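Local coordinates for protein Poly(A) ribonuclease POP2 (Saccharomyces cerevisiae, PDB 1UOC) that degrades mRNA poly(A) tails as a 3'-5' exoribonuclease of the DEDD class, probably a catalytic subunit of the CCR4-NOT deadenylase complex, at residues V73-P78 with K110-T115; G90-N95 with L253-F258; F169-L174 with E184-W189; W188-Y193 with G280-I285. All coordinates share one frame; numbering follows the deposited sequence.

The four contacts sample the periphery and the interior of one RNase H-like domain. Interaction 1 is a surface contact, in which Phe75 and Asn77 on one side meet Ile112 and Lys110 of a loop on the other, with no hydrogen bond between the segments. Interaction 2 is buried on the other side of the chain's centre; there a lysine tip rests on leucines of helix 247-264 while its ammonium group is hydrogen-bonded to nearby oxygens. Interactions 3 and 4 share helix 183-193, their centres about 9 Å apart, and rely on small apolar tips: the former is buried between two helices, the latter partly buried against the C-terminal tail. Interaction 1 also touches interaction 3, through Pro78 and Phe169.

Interaction 1: V73-P78 with K110-T115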
# COMPACT_ATOMS: atom_id res chain seq x y z
N VAL A 73 -7.56 -13.31 -6.52
CA VAL A 73 -8.00 -11.92 -6.61
C VAL A 73 -9.47 -11.63 -6.87
O VAL A 73 -10.05 -10.77 -6.19
CB VAL A 73 -7.15 -11.14 -7.64
CG1 VAL A 73 -7.86 -9.86 -8.06
CG2 VAL A 73 -5.80 -10.79 -7.01
N ASP A 74 -10.10 -12.31 -7.82
CA ASP A 74 -11.51 -12.01 -8.09
C ASP A 74 -12.46 -12.67 -7.10
O ASP A 74 -13.67 -12.71 -7.32
CB ASP A 74 -11.89 -12.40 -9.52
CG ASP A 74 -11.82 -13.89 -9.77
OD1 ASP A 74 -12.60 -14.64 -9.14
OD2 ASP A 74 -10.98 -14.32 -10.59
N PHE A 75 -11.91 -13.19 -6.00
CA PHE A 75 -12.73 -13.81 -4.97
C PHE A 75 -12.41 -13.16 -3.62
O PHE A 75 -13.08 -13.43 -2.61
CB PHE A 75 -12.47 -15.32 -4.90
CG PHE A 75 -13.56 -16.08 -4.20
CD1 PHE A 75 -14.86 -16.07 -4.70
CD2 PHE A 75 -13.30 -16.77 -3.01
CE1 PHE A 75 -15.90 -16.74 -4.03
CE2 PHE A 75 -14.32 -17.44 -2.33
CZ PHE A 75 -15.62 -17.42 -2.84
N LEU A 76 -11.39 -12.31 -3.61
CA LEU A 76 -10.97 -11.58 -2.42
C LEU A 76 -11.68 -10.23 -2.49
O LEU A 76 -11.62 -9.56 -3.52
CB LEU A 76 -9.46 -11.32 -2.43
CG LEU A 76 -8.44 -12.39 -2.05
CD1 LEU A 76 -7.05 -11.96 -2.51
CD2 LEU A 76 -8.46 -12.60 -0.54
N ASN A 77 -12.35 -9.83 -1.42
CA ASN A 77 -13.02 -8.54 -1.42
C ASN A 77 -12.39 -7.61 -0.39
O ASN A 77 -12.23 -7.96 0.78
CB ASN A 77 -14.53 -8.70 -1.18
CG ASN A 77 -14.86 -9.64 -0.03
OD1 ASN A 77 -14.39 -10.79 0.01
ND2 ASN A 77 -15.68 -9.17 0.91
N PRO A 78 -12.02 -6.40 -0.82
CA PRO A 78 -11.39 -5.39 0.03
C PRO A 78 -12.35 -4.86 1.09
O PRO A 78 -13.50 -4.53 0.79
CB PRO A 78 -11.01 -4.28 -0.96
CG PRO A 78 -11.29 -4.86 -2.33
CD PRO A 78 -12.40 -5.81 -2.11
N LYS A 110 -23.09 -12.06 3.30
CA LYS A 110 -22.17 -12.80 2.45
C LYS A 110 -21.45 -13.81 3.35
O LYS A 110 -20.69 -13.45 4.24
CB LYS A 110 -21.17 -11.86 1.76
CG LYS A 110 -20.24 -11.10 2.71
CD LYS A 110 -18.83 -11.68 2.71
CE LYS A 110 -18.02 -11.23 1.50
NZ LYS A 110 -18.64 -11.65 0.21
N GLU A 111 -21.72 -15.09 3.11
CA GLU A 111 -21.18 -16.19 3.90
C GLU A 111 -19.76 -16.62 3.51
O GLU A 111 -19.41 -17.79 3.64
CB GLU A 111 -22.14 -17.37 3.77
CG GLU A 111 -22.24 -18.28 4.96
CD GLU A 111 -23.68 -18.70 5.22
OE1 GLU A 111 -24.41 -18.95 4.23
OE2 GLU A 111 -24.07 -18.79 6.40
N ILE A 112 -18.95 -15.67 3.07
CA ILE A 112 -17.58 -15.94 2.60
C ILE A 112 -16.43 -16.09 3.62
O ILE A 112 -15.29 -16.35 3.23
CB ILE A 112 -17.17 -14.85 1.52
CG1 ILE A 112 -17.93 -15.11 0.21
CG2 ILE A 112 -15.67 -14.87 1.24
CD1 ILE A 112 -19.40 -14.71 0.24
N MET A 113 -16.71 -15.97 4.92
CA MET A 113 -15.61 -16.10 5.89
C MET A 113 -15.74 -17.07 7.06
O MET A 113 -16.84 -17.53 7.39
CB MET A 113 -15.26 -14.73 6.46
CG MET A 113 -14.36 -13.90 5.58
SD MET A 113 -13.96 -12.33 6.34
CE MET A 113 -15.38 -11.34 5.80
N SER A 114 -14.59 -17.38 7.67
CA SER A 114 -14.51 -18.27 8.82
C SER A 114 -14.59 -17.38 10.05
O SER A 114 -14.31 -16.18 9.97
CB SER A 114 -13.19 -19.04 8.82
OG SER A 114 -12.10 -18.21 9.19
N THR A 115 -14.95 -17.95 11.19
CA THR A 115 -15.08 -17.16 12.42
C THR A 115 -13.72 -16.74 12.96
O THR A 115 -13.61 -15.79 13.73
CB THR A 115 -15.86 -17.94 13.51
OG1 THR A 115 -14.95 -18.59 14.40
CG2 THR A 115 -16.76 -18.98 12.86
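Phe75 and Ile112 supply the apolar half of this surface contact. The phenyl ring swings toward the loop because its CG stands anti to the backbone N (chi1 -162°), and its far corner, CZ, reaches CG1 of Ile112 at 4.5 Å. The approach is oblique to the ring and loose, as suits two hydrophobic groups near solvent: the aliphatic branch shields part of the ring without being locked into it.

The second kind of contact is polar in residue type but amounts to packing. Asn77 and Lys110 come at each other from opposite directions, and the lysine methylene CE lies 3.9 Å from CG of Asn77. No hydrogen bond joins the two segments. A long, bent lysine suits this partly exposed position, since its methylenes can lie against a neighbour.

Around the contact, Asn77 opens strand 77-86, which follows helix 61-73 in the chain, and pairs by backbone hydrogen bonds with Val48 of strand 40-48. Across from it, the loop 110-115 leads into helix 115-123; Met113 packs on Val48 as well as on Leu118 and Leu121, so strand 40-48 is touched from both segments.

Interaction 2: G90-N95 with L253-F258; sequences GNKPDN and LMLLSF
In the RNase H-like fold of this DEDD nuclease, helix 247-264 packs against the central sheet, and here Leu255 and Leu256 of that helix meet Lys92 in the connection between the neighbouring antiparallel strands 77-86 and 99-103. The helix also carries Gln250, a predicted ligand of the catalytic metal, although Leu255 lies about 10 Å from it, side chain to side chain. Leu255 touches the sheet as well, against His40 and Ser42 of strand 40-48 and Ser84 and Ser86 of strand 77-86.

Lys92 and Leu255 reach toward each other tip to tip. The methyl CD2 of Leu255 sits 3.9 Å from NZ of Lys92 and 4.2 Å from its CE. The lysine chain runs extended through its methylenes and bends only at the last torsion (chi4 -74°), which turns the ammonium group aside. A buried ammonium group would probably be costly without partners, and NZ is hydrogen-bonded to the carbonyl O of Leu85 and the hydroxyls of Ser84 and Ser98. Lysine suits the site because it is greasy along its length and polar at its end, whereas the leucines give the helix an apolar surface for the lysine's end to lie on. The second of them adds a looser touch, CD1 of Leu256 approaching CE of Lys92 at 4.5 Å.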
# COMPACT_ATOMS: atom_id res chain seq x y z
N GLY A 90 10.04 12.40 3.02
CA GLY A 90 9.13 12.04 4.09
C GLY A 90 8.39 13.19 4.75
O GLY A 90 7.72 12.99 5.76
N ASN A 91 8.52 14.39 4.19
CA ASN A 91 7.82 15.55 4.72
C ASN A 91 6.35 15.41 4.37
O ASN A 91 6.01 14.86 3.31
CB ASN A 91 8.35 16.84 4.10
CG ASN A 91 9.81 17.06 4.39
OD1 ASN A 91 10.54 17.58 3.54
ND2 ASN A 91 10.25 16.69 5.59
N LYS A 92 5.49 15.93 5.24
CA LYS A 92 4.05 15.88 5.04
C LYS A 92 3.45 17.24 5.38
O LYS A 92 4.09 18.05 6.05
CB LYS A 92 3.44 14.80 5.94
CG LYS A 92 3.84 13.35 5.56
CD LYS A 92 3.35 12.35 6.62
CE LYS A 92 3.12 10.94 6.06
NZ LYS A 92 1.89 10.83 5.21
N PRO A 93 2.23 17.53 4.89
CA PRO A 93 1.61 18.82 5.19
C PRO A 93 1.43 19.00 6.70
O PRO A 93 1.02 18.07 7.39
CB PRO A 93 0.29 18.75 4.43
CG PRO A 93 0.05 17.26 4.26
CD PRO A 93 1.41 16.75 3.95
N ASP A 94 1.73 20.20 7.20
CA ASP A 94 1.61 20.49 8.63
C ASP A 94 0.16 20.61 9.10
O ASP A 94 -0.13 20.49 10.29
CB ASP A 94 2.40 21.76 9.00
CG ASP A 94 3.91 21.59 8.83
OD1 ASP A 94 4.44 20.52 9.20
OD2 ASP A 94 4.56 22.53 8.33
N ASN A 95 -0.74 20.85 8.17
CA ASN A 95 -2.15 20.96 8.48
C ASN A 95 -2.95 19.95 7.67
O ASN A 95 -2.64 19.69 6.51
CB ASN A 95 -2.67 22.36 8.16
CG ASN A 95 -2.56 23.30 9.34
OD1 ASN A 95 -3.41 24.17 9.54
ND2 ASN A 95 -1.50 23.14 10.14
N LEU A 253 3.07 3.65 8.09
CA LEU A 253 4.33 3.08 8.59
C LEU A 253 5.26 2.77 7.43
O LEU A 253 6.47 2.99 7.50
CB LEU A 253 4.05 1.79 9.39
CG LEU A 253 5.23 1.18 10.16
CD1 LEU A 253 5.84 2.22 11.09
CD2 LEU A 253 4.76 -0.04 10.97
N MET A 254 4.66 2.25 6.37
CA MET A 254 5.35 1.88 5.14
C MET A 254 6.09 3.08 4.56
O MET A 254 7.29 3.02 4.31
CB MET A 254 4.31 1.37 4.15
CG MET A 254 4.81 0.48 3.04
SD MET A 254 3.43 -0.01 1.97
CE MET A 254 2.41 -0.87 3.15
N LEU A 255 5.35 4.16 4.33
CA LEU A 255 5.93 5.38 3.76
C LEU A 255 7.02 6.02 4.64
O LEU A 255 8.05 6.49 4.15
CB LEU A 255 4.81 6.40 3.50
CG LEU A 255 5.20 7.68 2.77
CD1 LEU A 255 5.69 7.31 1.36
CD2 LEU A 255 4.01 8.63 2.71
N LEU A 256 6.77 6.06 5.95
CA LEU A 256 7.72 6.62 6.91
C LEU A 256 9.01 5.83 6.83
O LEU A 256 10.11 6.39 6.79
CB LEU A 256 7.14 6.50 8.33
CG LEU A 256 6.69 7.70 9.16
CD1 LEU A 256 6.42 8.90 8.27
CD2 LEU A 256 5.46 7.29 9.97
N SER A 257 8.87 4.51 6.81
CA SER A 257 10.00 3.62 6.74
C SER A 257 10.75 3.77 5.42
O SER A 257 11.98 3.84 5.41
CB SER A 257 9.55 2.16 6.92
OG SER A 257 9.04 1.97 8.24
N PHE A 258 10.02 3.85 4.31
CA PHE A 258 10.68 4.01 3.02
C PHE A 258 11.53 5.27 2.97
O PHE A 258 12.70 5.23 2.60
CB PHE A 258 9.65 4.09 1.88
CG PHE A 258 10.27 4.29 0.55
CD1 PHE A 258 10.82 3.21 -0.14
CD2 PHE A 258 10.38 5.56 0.00
CE1 PHE A 258 11.49 3.40 -1.36
CE2 PHE A 258 11.05 5.77 -1.21
CZ PHE A 258 11.60 4.68 -1.89

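Interaction 3: F169-L174 with E184-W189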
# COMPACT_ATOMS: atom_id res chain seq x y z
N PHE A 169 -4.84 -6.64 -6.95
CA PHE A 169 -6.15 -6.08 -6.62
C PHE A 169 -6.39 -4.73 -7.31
O PHE A 169 -7.36 -4.58 -8.04
CB PHE A 169 -6.27 -5.93 -5.10
CG PHE A 169 -7.21 -4.82 -4.67
CD1 PHE A 169 -8.55 -4.84 -5.04
CD2 PHE A 169 -6.73 -3.75 -3.93
CE1 PHE A 169 -9.41 -3.80 -4.67
CE2 PHE A 169 -7.56 -2.71 -3.56
CZ PHE A 169 -8.91 -2.73 -3.93
N LEU A 170 -5.51 -3.76 -7.07
CA LEU A 170 -5.64 -2.44 -7.69
C LEU A 170 -5.91 -2.55 -9.19
O LEU A 170 -6.85 -1.94 -9.70
CB LEU A 170 -4.38 -1.60 -7.47
CG LEU A 170 -4.37 -0.66 -6.26
CD1 LEU A 170 -3.14 0.23 -6.29
CD2 LEU A 170 -5.63 0.19 -6.28
N ILE A 171 -5.07 -3.30 -9.88
CA ILE A 171 -5.22 -3.50 -11.32
C ILE A 171 -6.58 -4.13 -11.61
O ILE A 171 -7.24 -3.78 -12.58
CB ILE A 171 -4.09 -4.41 -11.89
CG1 ILE A 171 -3.17 -3.59 -12.80
CG2 ILE A 171 -4.68 -5.58 -12.68
CD1 ILE A 171 -2.16 -4.43 -13.52
N ASN A 172 -6.98 -5.07 -10.76
CA ASN A 172 -8.25 -5.77 -10.93
C ASN A 172 -9.46 -4.84 -10.91
O ASN A 172 -10.44 -5.05 -11.63
CB ASN A 172 -8.41 -6.83 -9.84
CG ASN A 172 -9.55 -7.78 -10.12
OD1 ASN A 172 -10.19 -8.28 -9.20
ND2 ASN A 172 -9.80 -8.05 -11.39
N ILE A 173 -9.41 -3.81 -10.06
CA ILE A 173 -10.51 -2.86 -9.96
C ILE A 173 -10.38 -1.75 -10.99
O ILE A 173 -11.37 -1.34 -11.60
CB ILE A 173 -10.59 -2.24 -8.55
CG1 ILE A 173 -9.32 -1.45 -8.23
CG2 ILE A 173 -10.80 -3.33 -7.52
CD1 ILE A 173 -9.37 -0.71 -6.90
N LEU A 174 -9.16 -1.27 -11.20
CA LEU A 174 -8.91 -0.21 -12.17
C LEU A 174 -9.27 -0.62 -13.58
O LEU A 174 -9.60 0.22 -14.42
CB LEU A 174 -7.44 0.22 -12.13
CG LEU A 174 -6.98 1.08 -10.95
CD1 LEU A 174 -5.46 1.21 -10.98
CD2 LEU A 174 -7.64 2.45 -11.04
N GLU A 184 3.57 -12.13 -17.30
CA GLU A 184 4.11 -11.16 -18.25
C GLU A 184 3.14 -10.01 -18.56
O GLU A 184 3.52 -8.84 -18.48
CB GLU A 184 4.50 -11.90 -19.54
CG GLU A 184 4.74 -13.41 -19.34
CD GLU A 184 5.84 -13.73 -18.32
OE1 GLU A 184 5.88 -14.88 -17.81
OE2 GLU A 184 6.67 -12.84 -18.04
N ASP A 185 1.90 -10.34 -18.91
CA ASP A 185 0.91 -9.32 -19.23
C ASP A 185 0.48 -8.54 -17.99
O ASP A 185 0.10 -7.37 -18.07
CB ASP A 185 -0.33 -9.95 -19.89
CG ASP A 185 0.01 -10.69 -21.18
OD1 ASP A 185 -0.94 -11.06 -21.92
OD2 ASP A 185 1.21 -10.91 -21.47
N PHE A 186 0.54 -9.20 -16.84
CA PHE A 186 0.18 -8.57 -15.57
C PHE A 186 1.19 -7.46 -15.32
O PHE A 186 0.84 -6.31 -15.04
CB PHE A 186 0.25 -9.60 -14.45
CG PHE A 186 0.20 -9.02 -13.07
CD1 PHE A 186 -0.92 -8.34 -12.61
CD2 PHE A 186 1.27 -9.21 -12.19
CE1 PHE A 186 -0.98 -7.86 -11.30
CE2 PHE A 186 1.21 -8.73 -10.88
CZ PHE A 186 0.09 -8.06 -10.44
N GLU A 187 2.47 -7.80 -15.43
CA GLU A 187 3.52 -6.83 -15.21
C GLU A 187 3.43 -5.65 -16.17
O GLU A 187 3.70 -4.51 -15.78
CB GLU A 187 4.89 -7.50 -15.33
CG GLU A 187 5.14 -8.52 -14.23
CD GLU A 187 6.54 -9.11 -14.28
OE1 GLU A 187 6.92 -9.80 -13.31
OE2 GLU A 187 7.26 -8.89 -15.28
N TRP A 188 3.04 -5.92 -17.41
CA TRP A 188 2.91 -4.86 -18.40
C TRP A 188 1.88 -3.83 -17.94
O TRP A 188 2.16 -2.64 -17.91
CB TRP A 188 2.47 -5.44 -19.76
CG TRP A 188 2.55 -4.43 -20.87
CD1 TRP A 188 3.65 -4.12 -21.62
CD2 TRP A 188 1.50 -3.56 -21.32
NE1 TRP A 188 3.36 -3.10 -22.50
CE2 TRP A 188 2.04 -2.74 -22.34
CE3 TRP A 188 0.15 -3.38 -20.96
CZ2 TRP A 188 1.29 -1.76 -23.00
CZ3 TRP A 188 -0.60 -2.40 -21.62
CH2 TRP A 188 -0.02 -1.60 -22.63
N TRP A 189 0.69 -4.29 -17.57
CA TRP A 189 -0.36 -3.39 -17.12
C TRP A 189 0.02 -2.63 -15.86
O TRP A 189 -0.27 -1.44 -15.73
CB TRP A 189 -1.66 -4.16 -16.88
CG TRP A 189 -2.40 -4.45 -18.13
CD1 TRP A 189 -2.39 -5.62 -18.84
CD2 TRP A 189 -3.25 -3.54 -18.84
NE1 TRP A 189 -3.18 -5.49 -19.96
CE2 TRP A 189 -3.72 -4.23 -19.99
CE3 TRP A 189 -3.64 -2.22 -18.64
CZ2 TRP A 189 -4.58 -3.63 -20.92
CZ3 TRP A 189 -4.50 -1.62 -19.57
CH2 TRP A 189 -4.95 -2.32 -20.69
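Ile171 is the centrepiece of this helix-to-helix contact, giving it more buried surface than any other residue, and nearly everything passes through its terminal methyl. CD1 presses against CB of Trp189 at 3.4 Å, a tight approach for two carbons, and lies 3.7 Å from the backbone C of Trp189. The same methyl stands 3.9 Å from the carbonyl O of Phe186 and 4.2 Å from ring atom CD1 of that residue. One slim tip therefore fits between two side chains a turn apart on helix 183-193. Its chi1 of -112° falls far from a staggered value, which may mean some torsional strain, while the outer part of the chain is fully extended and carries CD1 as far as it can go.

Phe186 contributes a ring that the methyl meets obliquely, a broad apolar surface fitting a buried position. Trp189 behaves differently: its CB faces Ile171, but the indole leads away, the two side chains crossing at about a right angle. That indole is covered on one face by Trp188, whose CZ3 lies 3.9 Å above the centre of the ring.

A xenon atom touches both Leu170 and Ile171, consistent with an apolar site. The two helices, 165-174 and 183-193, are consecutive helices of the RNase H-like fold, packed together; the first also touches strand 77-86 through Phe169 and carries Asp166, a predicted ligand of the catalytic metal.

Interaction 4: W188-Y193 with G280-I285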
# COMPACT_ATOMS: atom_id res chain seq x y z
N TRP A 188 3.04 -5.92 -17.41
CA TRP A 188 2.91 -4.86 -18.40
C TRP A 188 1.88 -3.83 -17.94
O TRP A 188 2.16 -2.64 -17.91
CB TRP A 188 2.47 -5.44 -19.76
CG TRP A 188 2.55 -4.43 -20.87
CD1 TRP A 188 3.65 -4.12 -21.62
CD2 TRP A 188 1.50 -3.56 -21.32
NE1 TRP A 188 3.36 -3.10 -22.50
CE2 TRP A 188 2.04 -2.74 -22.34
CE3 TRP A 188 0.15 -3.38 -20.96
CZ2 TRP A 188 1.29 -1.76 -23.00
CZ3 TRP A 188 -0.60 -2.40 -21.62
CH2 TRP A 188 -0.02 -1.60 -22.63
N TRP A 189 0.69 -4.29 -17.57
CA TRP A 189 -0.36 -3.39 -17.12
C TRP A 189 0.02 -2.63 -15.86
O TRP A 189 -0.27 -1.44 -15.73
CB TRP A 189 -1.66 -4.16 -16.88
CG TRP A 189 -2.40 -4.45 -18.13
CD1 TRP A 189 -2.39 -5.62 -18.84
CD2 TRP A 189 -3.25 -3.54 -18.84
NE1 TRP A 189 -3.18 -5.49 -19.96
CE2 TRP A 189 -3.72 -4.23 -19.99
CE3 TRP A 189 -3.64 -2.22 -18.64
CZ2 TRP A 189 -4.58 -3.63 -20.92
CZ3 TRP A 189 -4.50 -1.62 -19.57
CH2 TRP A 189 -4.95 -2.32 -20.69
N VAL A 190 0.67 -3.33 -14.92
CA VAL A 190 1.11 -2.72 -13.68
C VAL A 190 2.06 -1.56 -13.97
O VAL A 190 1.91 -0.48 -13.40
CB VAL A 190 1.83 -3.75 -12.77
CG1 VAL A 190 2.55 -3.05 -11.62
CG2 VAL A 190 0.83 -4.72 -12.20
N HIS A 191 3.03 -1.78 -14.86
CA HIS A 191 3.98 -0.71 -15.19
C HIS A 191 3.28 0.46 -15.88
O HIS A 191 3.72 1.59 -15.76
CB HIS A 191 5.13 -1.22 -16.06
CG HIS A 191 6.02 -2.21 -15.37
ND1 HIS A 191 6.48 -2.03 -14.07
CD2 HIS A 191 6.56 -3.38 -15.79
CE1 HIS A 191 7.25 -3.05 -13.74
NE2 HIS A 191 7.32 -3.88 -14.76
N GLN A 192 2.18 0.18 -16.58
CA GLN A 192 1.43 1.24 -17.26
C GLN A 192 0.65 2.12 -16.27
O GLN A 192 0.59 3.33 -16.44
CB GLN A 192 0.46 0.63 -18.29
CG GLN A 192 1.15 0.05 -19.53
CD GLN A 192 2.06 1.07 -20.19
OE1 GLN A 192 1.73 2.25 -20.26
NE2 GLN A 192 3.20 0.62 -20.68
N TYR A 193 0.06 1.50 -15.24
CA TYR A 193 -0.68 2.26 -14.23
C TYR A 193 0.24 2.88 -13.19
O TYR A 193 -0.05 3.95 -12.65
CB TYR A 193 -1.70 1.37 -13.52
CG TYR A 193 -2.93 1.07 -14.34
CD1 TYR A 193 -3.20 -0.22 -14.78
CD2 TYR A 193 -3.81 2.10 -14.71
CE1 TYR A 193 -4.32 -0.49 -15.57
CE2 TYR A 193 -4.93 1.84 -15.48
CZ TYR A 193 -5.17 0.54 -15.91
OH TYR A 193 -6.27 0.29 -16.71
N GLY A 280 10.02 -0.77 -10.09
CA GLY A 280 9.14 -1.63 -10.87
C GLY A 280 9.28 -3.13 -10.70
O GLY A 280 8.57 -3.89 -11.35
N VAL A 281 10.16 -3.56 -9.81
CA VAL A 281 10.37 -4.99 -9.61
C VAL A 281 9.38 -5.56 -8.62
O VAL A 281 9.31 -5.14 -7.47
CB VAL A 281 11.81 -5.28 -9.11
CG1 VAL A 281 11.98 -6.76 -8.84
CG2 VAL A 281 12.82 -4.82 -10.16
N ILE A 282 8.60 -6.53 -9.10
CA ILE A 282 7.59 -7.21 -8.30
C ILE A 282 8.09 -8.58 -7.88
O ILE A 282 8.23 -8.89 -6.69
CB ILE A 282 6.31 -7.47 -9.12
CG1 ILE A 282 5.77 -6.17 -9.71
CG2 ILE A 282 5.27 -8.14 -8.26
CD1 ILE A 282 4.60 -6.39 -10.65
N TYR A 283 8.37 -9.40 -8.89
CA TYR A 283 8.80 -10.78 -8.72
C TYR A 283 10.29 -11.09 -8.83
O TYR A 283 10.66 -12.22 -9.14
CB TYR A 283 8.03 -11.66 -9.71
CG TYR A 283 6.56 -11.81 -9.39
CD1 TYR A 283 5.57 -11.44 -10.31
CD2 TYR A 283 6.15 -12.33 -8.17
CE1 TYR A 283 4.21 -11.60 -10.01
CE2 TYR A 283 4.80 -12.49 -7.85
CZ TYR A 283 3.84 -12.12 -8.77
OH TYR A 283 2.51 -12.30 -8.44
N GLY A 284 11.14 -10.11 -8.56
CA GLY A 284 12.56 -10.36 -8.65
C GLY A 284 13.21 -9.71 -9.86
O GLY A 284 12.61 -9.61 -10.92
N ILE A 285 14.45 -9.28 -9.69
CA ILE A 285 15.18 -8.63 -10.75
C ILE A 285 15.48 -9.64 -11.87
O ILE A 285 15.57 -10.84 -11.62
CB ILE A 285 16.49 -8.01 -10.17
CG1 ILE A 285 16.82 -6.69 -10.86
CG2 ILE A 285 17.65 -8.99 -10.29
CD1 ILE A 285 17.64 -5.75 -10.00
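A partly buried contact, part apolar and part imidazole against backbone, joins Val190 and His191 near the C-terminal end of helix 183-193 to Gly280 and Ile282 in the tail that follows helix 247-264. Its apolar half is a meeting of branch ends: CG1 of Val190 and CD1 of Ile282 face each other tip to tip, 4.0 Å apart. The isoleucine can span the gap because its outer chain is extended (chi2 174°), while the short, beta-branched valine suits the buried face of the helix. The other branch of Ile282, CG2, rests 3.8 Å above the centre of the Tyr283 ring, so both ends of this side chain are engaged.

The imidazole of His191 turns its edge to Gly280; the CA atoms of His191 and Gly280 are 6.8 Å apart. The ring is modelled too close to the glycine carbonyl, which makes the detail doubtful. Glycine fits here because its phi is positive (66°).

Phe197 gathers the pieces, touching Val190, His191 and Ile282, and is joined to Gly280 by backbone hydrogen bonding. It belongs to strand 197-199, an outermost strand of the mixed sheet, so helix and tail both pack at that edge of the RNase H-like sheet, at Phe197.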